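Local coordinates for protein cellobiose 2-epimerase (Caldibacillus thermoamylovorans, PDB 5ZHB) that catalyses the epimerisation of cellobiose at C2 of its reducing-end sugar, probably giving 4-O-beta-D-glucosyl-D-mannose, at residues A[14-19]-A[349-354]; A[212-217]-A[267-272]. One frame throughout, in Å; residues are numbered along the deposited sequence.

Contact 1: residues A[14-19]-A[349-354]; sequences THILPF and GGEWYW
The ring of Phe-19 carries Glu-351 on one face and a backbone oxygen at its edge. Glu-351 CB sits over the middle of that face, 3.6 Å from the centroid of the Phe-19 ring and 10° off its normal, a CH-pi contact, while Gly-349 O meets Phe-19 CE2 in the ring plane at 3.3 Å. With CG of Phe-19 anti to the backbone N (chi1 165°), the ring is carried out from the helix and sets one face against CB and CG of Glu-351. Glu-351 crosses it at about a right angle and bends at chi2, which turns the carboxylate back to its own backbone: Trp-352 N bonds to Glu-351 OE2 over 2.7 Å, from above the carboxylate plane.

The His-15 ring is met obliquely by two carbonyls. His-15 NE2 donates to Glu-351 O (3.2 Å, 138° at the hydrogen), tilted from both the imidazole and carbonyl planes, and His-15 CE1 lies 3.1 Å from Gly-350 O. Ile-16 CG1 comes obliquely against the indole, 3.7 Å from Trp-352 NE1, whose polar partner is Glu-11, on the same helix as Ile-16. The buried carboxylate has further partners: Lys-372 forms a salt bridge with OE2, and Trp-20 and Asn-377 bond to OE1, so its charge is probably balanced largely by Lys-372, with neutral donors gripping the other oxygen.

Helix 2-21 and helix 375-387 are thus joined through the 349-354 loop, an N- to C-terminal closure consistent with the (alpha/alpha)6 barrel of the GlcNAc 2-epimerase family.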
loop_
_atom_site.group_PDB
_atom_site.type_symbol
_atom_site.label_atom_id
_atom_site.label_comp_id
_atom_site.label_asym_id
_atom_site.label_seq_id
_atom_site.Cartn_x
_atom_site.Cartn_y
_atom_site.Cartn_z
ATOM N N THR A 14 -3.038 -19.172 -8.927
ATOM C CA THR A 14 -3.396 -20.478 -8.384
ATOM C C THR A 14 -3.437 -20.485 -6.856
ATOM O O THR A 14 -3.957 -21.442 -6.301
ATOM C CB THR A 14 -2.498 -21.611 -8.904
ATOM O OG1 THR A 14 -1.229 -21.554 -8.272
ATOM C CG2 THR A 14 -2.355 -21.618 -10.415
ATOM N N HIS A 15 -2.874 -19.466 -6.163
ATOM C CA HIS A 15 -2.784 -19.515 -4.707
ATOM C C HIS A 15 -3.424 -18.248 -4.128
ATOM O O HIS A 15 -4.382 -18.351 -3.360
ATOM C CB HIS A 15 -1.339 -19.797 -4.279
ATOM C CG HIS A 15 -1.135 -20.051 -2.824
ATOM N ND1 HIS A 15 -1.951 -20.873 -2.075
ATOM C CD2 HIS A 15 -0.172 -19.632 -1.998
ATOM C CE1 HIS A 15 -1.490 -20.905 -0.830
ATOM N NE2 HIS A 15 -0.401 -20.161 -0.776
ATOM N N ILE A 16 -2.920 -17.063 -4.516
ATOM C CA ILE A 16 -3.301 -15.812 -3.854
ATOM C C ILE A 16 -4.759 -15.478 -4.142
ATOM O O ILE A 16 -5.565 -15.337 -3.226
ATOM C CB ILE A 16 -2.392 -14.625 -4.250
ATOM C CG1 ILE A 16 -0.939 -14.880 -3.864
ATOM C CG2 ILE A 16 -2.940 -13.357 -3.606
ATOM C CD1 ILE A 16 0.053 -13.838 -4.359
ATOM N N LEU A 17 -5.087 -15.255 -5.406
ATOM C CA LEU A 17 -6.420 -14.790 -5.737
ATOM C C LEU A 17 -7.516 -15.811 -5.389
ATOM O O LEU A 17 -8.548 -15.407 -4.875
ATOM C CB LEU A 17 -6.458 -14.349 -7.189
ATOM C CG LEU A 17 -5.502 -13.202 -7.526
ATOM C CD1 LEU A 17 -5.518 -12.887 -8.992
ATOM C CD2 LEU A 17 -5.848 -11.964 -6.720
ATOM N N PRO A 18 -7.373 -17.129 -5.619
ATOM C CA PRO A 18 -8.361 -18.096 -5.100
ATOM C C PRO A 18 -8.578 -18.039 -3.589
ATOM O O PRO A 18 -9.693 -18.227 -3.115
ATOM C CB PRO A 18 -7.824 -19.479 -5.555
ATOM C CG PRO A 18 -6.950 -19.162 -6.744
ATOM C CD PRO A 18 -6.354 -17.765 -6.473
ATOM N N PHE A 19 -7.521 -17.782 -2.798
ATOM C CA PHE A 19 -7.694 -17.702 -1.356
ATOM C C PHE A 19 -8.646 -16.553 -0.990
ATOM O O PHE A 19 -9.587 -16.738 -0.217
ATOM C CB PHE A 19 -6.344 -17.515 -0.661
ATOM C CG PHE A 19 -6.451 -17.058 0.790
ATOM C CD1 PHE A 19 -6.502 -15.707 1.118
ATOM C CD2 PHE A 19 -6.455 -17.991 1.815
ATOM C CE1 PHE A 19 -6.591 -15.312 2.439
ATOM C CE2 PHE A 19 -6.543 -17.604 3.127
ATOM C CZ PHE A 19 -6.566 -16.261 3.452
ATOM N N GLY A 349 -5.712 -24.150 2.648
ATOM C CA GLY A 349 -6.460 -23.095 3.295
ATOM C C GLY A 349 -5.639 -21.818 3.471
ATOM O O GLY A 349 -6.204 -20.811 3.876
ATOM N N GLY A 350 -4.318 -21.898 3.237
ATOM C CA GLY A 350 -3.397 -20.809 3.544
ATOM C C GLY A 350 -3.131 -19.867 2.371
ATOM O O GLY A 350 -3.638 -20.033 1.252
ATOM N N GLU A 351 -2.329 -18.820 2.648
ATOM C CA GLU A 351 -1.946 -17.866 1.616
ATOM C C GLU A 351 -0.472 -17.550 1.847
ATOM O O GLU A 351 0.379 -18.431 1.747
ATOM C CB GLU A 351 -2.953 -16.711 1.701
ATOM C CG GLU A 351 -2.829 -15.627 0.638
ATOM C CD GLU A 351 -2.328 -14.241 1.072
ATOM O OE1 GLU A 351 -2.507 -13.310 0.277
ATOM O OE2 GLU A 351 -1.731 -14.107 2.147
ATOM N N TRP A 352 -0.211 -16.332 2.330
ATOM C CA TRP A 352 1.106 -15.963 2.815
ATOM C C TRP A 352 1.031 -15.707 4.319
ATOM O O TRP A 352 0.080 -15.152 4.866
ATOM C CB TRP A 352 1.629 -14.714 2.072
ATOM C CG TRP A 352 1.908 -14.868 0.593
ATOM C CD1 TRP A 352 1.340 -15.699 -0.321
ATOM C CD2 TRP A 352 2.905 -14.118 -0.142
ATOM N NE1 TRP A 352 1.900 -15.527 -1.561
ATOM C CE2 TRP A 352 2.870 -14.558 -1.479
ATOM C CE3 TRP A 352 3.834 -13.139 0.218
ATOM C CZ2 TRP A 352 3.709 -14.034 -2.458
ATOM C CZ3 TRP A 352 4.666 -12.625 -0.752
ATOM C CH2 TRP A 352 4.627 -13.082 -2.057
ATOM N N TYR A 353 2.104 -16.050 5.012
ATOM C CA TYR A 353 2.215 -15.637 6.398
ATOM C C TYR A 353 2.441 -14.129 6.510
ATOM O O TYR A 353 2.980 -13.496 5.605
ATOM C CB TYR A 353 3.401 -16.334 7.039
ATOM C CG TYR A 353 3.344 -17.844 7.025
ATOM C CD1 TYR A 353 2.325 -18.541 7.673
ATOM C CD2 TYR A 353 4.395 -18.570 6.471
ATOM C CE1 TYR A 353 2.304 -19.932 7.666
ATOM C CE2 TYR A 353 4.394 -19.952 6.480
ATOM C CZ TYR A 353 3.371 -20.627 7.110
ATOM O OH TYR A 353 3.432 -21.980 7.112
ATOM N N TRP A 354 2.005 -13.567 7.635
ATOM C CA TRP A 354 2.214 -12.169 7.931
ATOM C C TRP A 354 3.714 -11.883 7.968
ATOM O O TRP A 354 4.207 -10.926 7.370
ATOM C CB TRP A 354 1.559 -11.842 9.280
ATOM C CG TRP A 354 1.680 -10.389 9.667
ATOM C CD1 TRP A 354 2.836 -9.745 10.021
ATOM C CD2 TRP A 354 0.635 -9.411 9.791
ATOM N NE1 TRP A 354 2.596 -8.429 10.292
ATOM C CE2 TRP A 354 1.249 -8.204 10.202
ATOM C CE3 TRP A 354 -0.749 -9.445 9.634
ATOM C CZ2 TRP A 354 0.527 -7.041 10.442
ATOM C CZ3 TRP A 354 -1.471 -8.308 9.910
ATOM C CH2 TRP A 354 -0.842 -7.123 10.317
#

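Contact 2: residues A[212-217]-A[267-272]; sequences LIDLFY and RKYTQM
Tyr-217 lies across the chain of Lys-268 at about a right angle, with Lys-268 CG over one face of the phenol ring, 4.1 Å from its centroid and offset toward the rim. A fully extended first torsion (chi1 179°) carries the Tyr-217 ring out to helix 267-283. Met-272 SD stands near the plane at the ring edge, 4.0 Å from Tyr-217 CD1, a Met-aromatic contact. Tyr-269 completes the set: its edge is turned to the face of Tyr-217 in an offset edge-to-face pair, planes 67° apart, and its CE1 reaches Tyr-217 CB at 3.4 Å.

One face of the Tyr-269 ring is covered at its centre by Ile-213 CG2, 3.5 Å from the ring centroid. At the far end, the Tyr-269 hydroxyl is modelled as donating to Asp-214 OD1, but the separation is too short to be trusted in detail. An alanine in place of Tyr-217 would remove the phenol ring and would probably leave a gap between Lys-268 and Met-272, with the edge of Tyr-269 deprived of its aromatic partner.

The axes of the two short segments cross at 62° and come within 10.6 Å. Helix 245-262 packs beside both, its Leu-259 touching Ile-213 and Tyr-269, while Phe-216 turns to Ile-255 of that helix and to Leu-187 of helix 183-199.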
loop_
_atom_site.group_PDB
_atom_site.type_symbol
_atom_site.label_atom_id
_atom_site.label_comp_id
_atom_site.label_asym_id
_atom_site.label_seq_id
_atom_site.Cartn_x
_atom_site.Cartn_y
_atom_site.Cartn_z
ATOM N N LEU A 212 3.826 16.843 -3.762
ATOM C CA LEU A 212 4.171 15.655 -2.962
ATOM C C LEU A 212 5.589 15.156 -3.239
ATOM O O LEU A 212 6.340 14.782 -2.315
ATOM C CB LEU A 212 3.108 14.583 -3.228
ATOM C CG LEU A 212 1.809 14.775 -2.418
ATOM C CD1 LEU A 212 0.611 14.167 -3.043
ATOM C CD2 LEU A 212 1.961 14.200 -1.019
ATOM N N ILE A 213 5.973 15.167 -4.505
ATOM C CA ILE A 213 7.301 14.689 -4.871
ATOM C C ILE A 213 8.363 15.565 -4.230
ATOM O O ILE A 213 9.337 15.086 -3.645
ATOM C CB ILE A 213 7.450 14.583 -6.396
ATOM C CG1 ILE A 213 6.584 13.472 -6.927
ATOM C CG2 ILE A 213 8.933 14.370 -6.774
ATOM C CD1 ILE A 213 6.249 13.597 -8.398
ATOM N N ASP A 214 8.127 16.873 -4.255
ATOM C CA ASP A 214 9.081 17.825 -3.699
ATOM C C ASP A 214 9.154 17.714 -2.179
ATOM O O ASP A 214 10.249 17.739 -1.605
ATOM C CB ASP A 214 8.797 19.210 -4.249
ATOM C CG ASP A 214 10.006 20.120 -4.134
ATOM O OD1 ASP A 214 11.037 19.796 -4.773
ATOM O OD2 ASP A 214 9.950 21.027 -3.299
ATOM N N LEU A 215 7.993 17.497 -1.521
ATOM C CA LEU A 215 7.992 17.211 -0.100
ATOM C C LEU A 215 8.819 15.956 0.199
ATOM O O LEU A 215 9.574 15.918 1.169
ATOM C CB LEU A 215 6.557 17.061 0.406
ATOM C CG LEU A 215 5.696 18.326 0.516
ATOM C CD1 LEU A 215 4.255 17.949 0.772
ATOM C CD2 LEU A 215 6.195 19.189 1.627
ATOM N N PHE A 216 8.646 14.902 -0.597
ATOM C CA PHE A 216 9.471 13.715 -0.403
ATOM C C PHE A 216 10.950 14.074 -0.534
ATOM O O PHE A 216 11.748 13.710 0.336
ATOM C CB PHE A 216 9.121 12.564 -1.348
ATOM C CG PHE A 216 8.110 11.631 -0.693
ATOM C CD1 PHE A 216 8.532 10.661 0.212
ATOM C CD2 PHE A 216 6.753 11.814 -0.901
ATOM C CE1 PHE A 216 7.610 9.843 0.846
ATOM C CE2 PHE A 216 5.834 10.991 -0.269
ATOM C CZ PHE A 216 6.261 10.023 0.613
ATOM N N TYR A 217 11.278 14.791 -1.599
ATOM C CA TYR A 217 12.678 15.099 -1.903
ATOM C C TYR A 217 13.299 15.975 -0.805
ATOM O O TYR A 217 14.318 15.593 -0.225
ATOM C CB TYR A 217 12.839 15.735 -3.281
ATOM C CG TYR A 217 14.310 16.058 -3.522
ATOM C CD1 TYR A 217 15.213 15.059 -3.891
ATOM C CD2 TYR A 217 14.805 17.344 -3.319
ATOM C CE1 TYR A 217 16.564 15.332 -4.063
ATOM C CE2 TYR A 217 16.149 17.628 -3.502
ATOM C CZ TYR A 217 17.023 16.627 -3.883
ATOM O OH TYR A 217 18.336 16.909 -4.070
ATOM N N ARG A 267 16.029 15.884 -12.443
ATOM C CA ARG A 267 17.076 14.900 -12.264
ATOM C C ARG A 267 17.276 14.566 -10.795
ATOM O O ARG A 267 17.720 13.471 -10.483
ATOM C CB ARG A 267 18.415 15.405 -12.833
ATOM C CG ARG A 267 18.437 15.571 -14.349
ATOM C CD ARG A 267 18.043 14.304 -15.091
ATOM N NE ARG A 267 18.841 13.204 -14.546
ATOM C CZ ARG A 267 18.611 11.902 -14.673
ATOM N NH1 ARG A 267 17.680 11.437 -15.491
ATOM N NH2 ARG A 267 19.355 11.066 -13.973
ATOM N N LYS A 268 17.020 15.494 -9.875
ATOM C CA LYS A 268 17.251 15.167 -8.478
ATOM C C LYS A 268 16.263 14.086 -7.979
ATOM O O LYS A 268 16.582 13.319 -7.075
ATOM C CB LYS A 268 17.302 16.439 -7.635
ATOM C CG LYS A 268 16.113 17.372 -7.637
ATOM C CD LYS A 268 16.537 18.771 -7.186
ATOM C CE LYS A 268 15.439 19.647 -6.670
ATOM N NZ LYS A 268 14.605 20.172 -7.749
ATOM N N TYR A 269 15.082 14.027 -8.577
ATOM C CA TYR A 269 14.021 13.115 -8.177
ATOM C C TYR A 269 14.349 11.718 -8.701
ATOM O O TYR A 269 14.311 10.750 -7.935
ATOM C CB TYR A 269 12.667 13.587 -8.718
ATOM C CG TYR A 269 12.209 14.955 -8.223
ATOM C CD1 TYR A 269 12.629 15.453 -6.999
ATOM C CD2 TYR A 269 11.327 15.728 -8.965
ATOM C CE1 TYR A 269 12.209 16.688 -6.536
ATOM C CE2 TYR A 269 10.897 16.971 -8.519
ATOM C CZ TYR A 269 11.351 17.451 -7.303
ATOM O OH TYR A 269 10.977 18.659 -6.800
ATOM N N THR A 270 14.690 11.642 -10.000
ATOM C CA THR A 270 15.231 10.417 -10.586
ATOM C C THR A 270 16.402 9.881 -9.761
ATOM O O THR A 270 16.448 8.697 -9.408
ATOM C CB THR A 270 15.577 10.681 -12.055
ATOM O OG1 THR A 270 14.323 10.693 -12.728
ATOM C CG2 THR A 270 16.382 9.563 -12.688
ATOM N N GLN A 271 17.356 10.748 -9.405
ATOM C CA GLN A 271 18.499 10.303 -8.627
ATOM C C GLN A 271 18.061 9.826 -7.238
ATOM O O GLN A 271 18.637 8.899 -6.685
ATOM C CB GLN A 271 19.562 11.390 -8.453
ATOM C CG GLN A 271 20.903 10.816 -8.007
ATOM C CD GLN A 271 21.427 9.843 -9.039
ATOM O OE1 GLN A 271 21.496 10.174 -10.228
ATOM N NE2 GLN A 271 21.740 8.629 -8.613
ATOM N N MET A 272 17.051 10.481 -6.647
ATOM C CA MET A 272 16.522 10.020 -5.374
ATOM C C MET A 272 15.999 8.582 -5.519
ATOM O O MET A 272 16.326 7.747 -4.701
ATOM C CB MET A 272 15.434 10.954 -4.816
ATOM C CG MET A 272 14.718 10.397 -3.586
ATOM S SD MET A 272 13.468 11.554 -2.984
ATOM C CE MET A 272 12.379 11.659 -4.400
#

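In the fold
The two contacts share no helix or loop and lie on opposite sides of the chain's centre, their own centres about 36 Å apart. Contact 1 is buried and joins sequence-distant ends of the chain, a helix against a loop; contact 2 joins two helices only 50 residues apart and is partly buried, with an exposed lysine at its margin. Their chemistry differs accordingly. In 14-19 with 349-354, backbone carbonyls of an irregular segment, not tied up in a helix or strand within it, take part beside a buried carboxylate held by several partners. Between 212-217 and 267-272, where helical backbones bond internally, side chains do most of the work, through aromatic, sulfur and aliphatic packing.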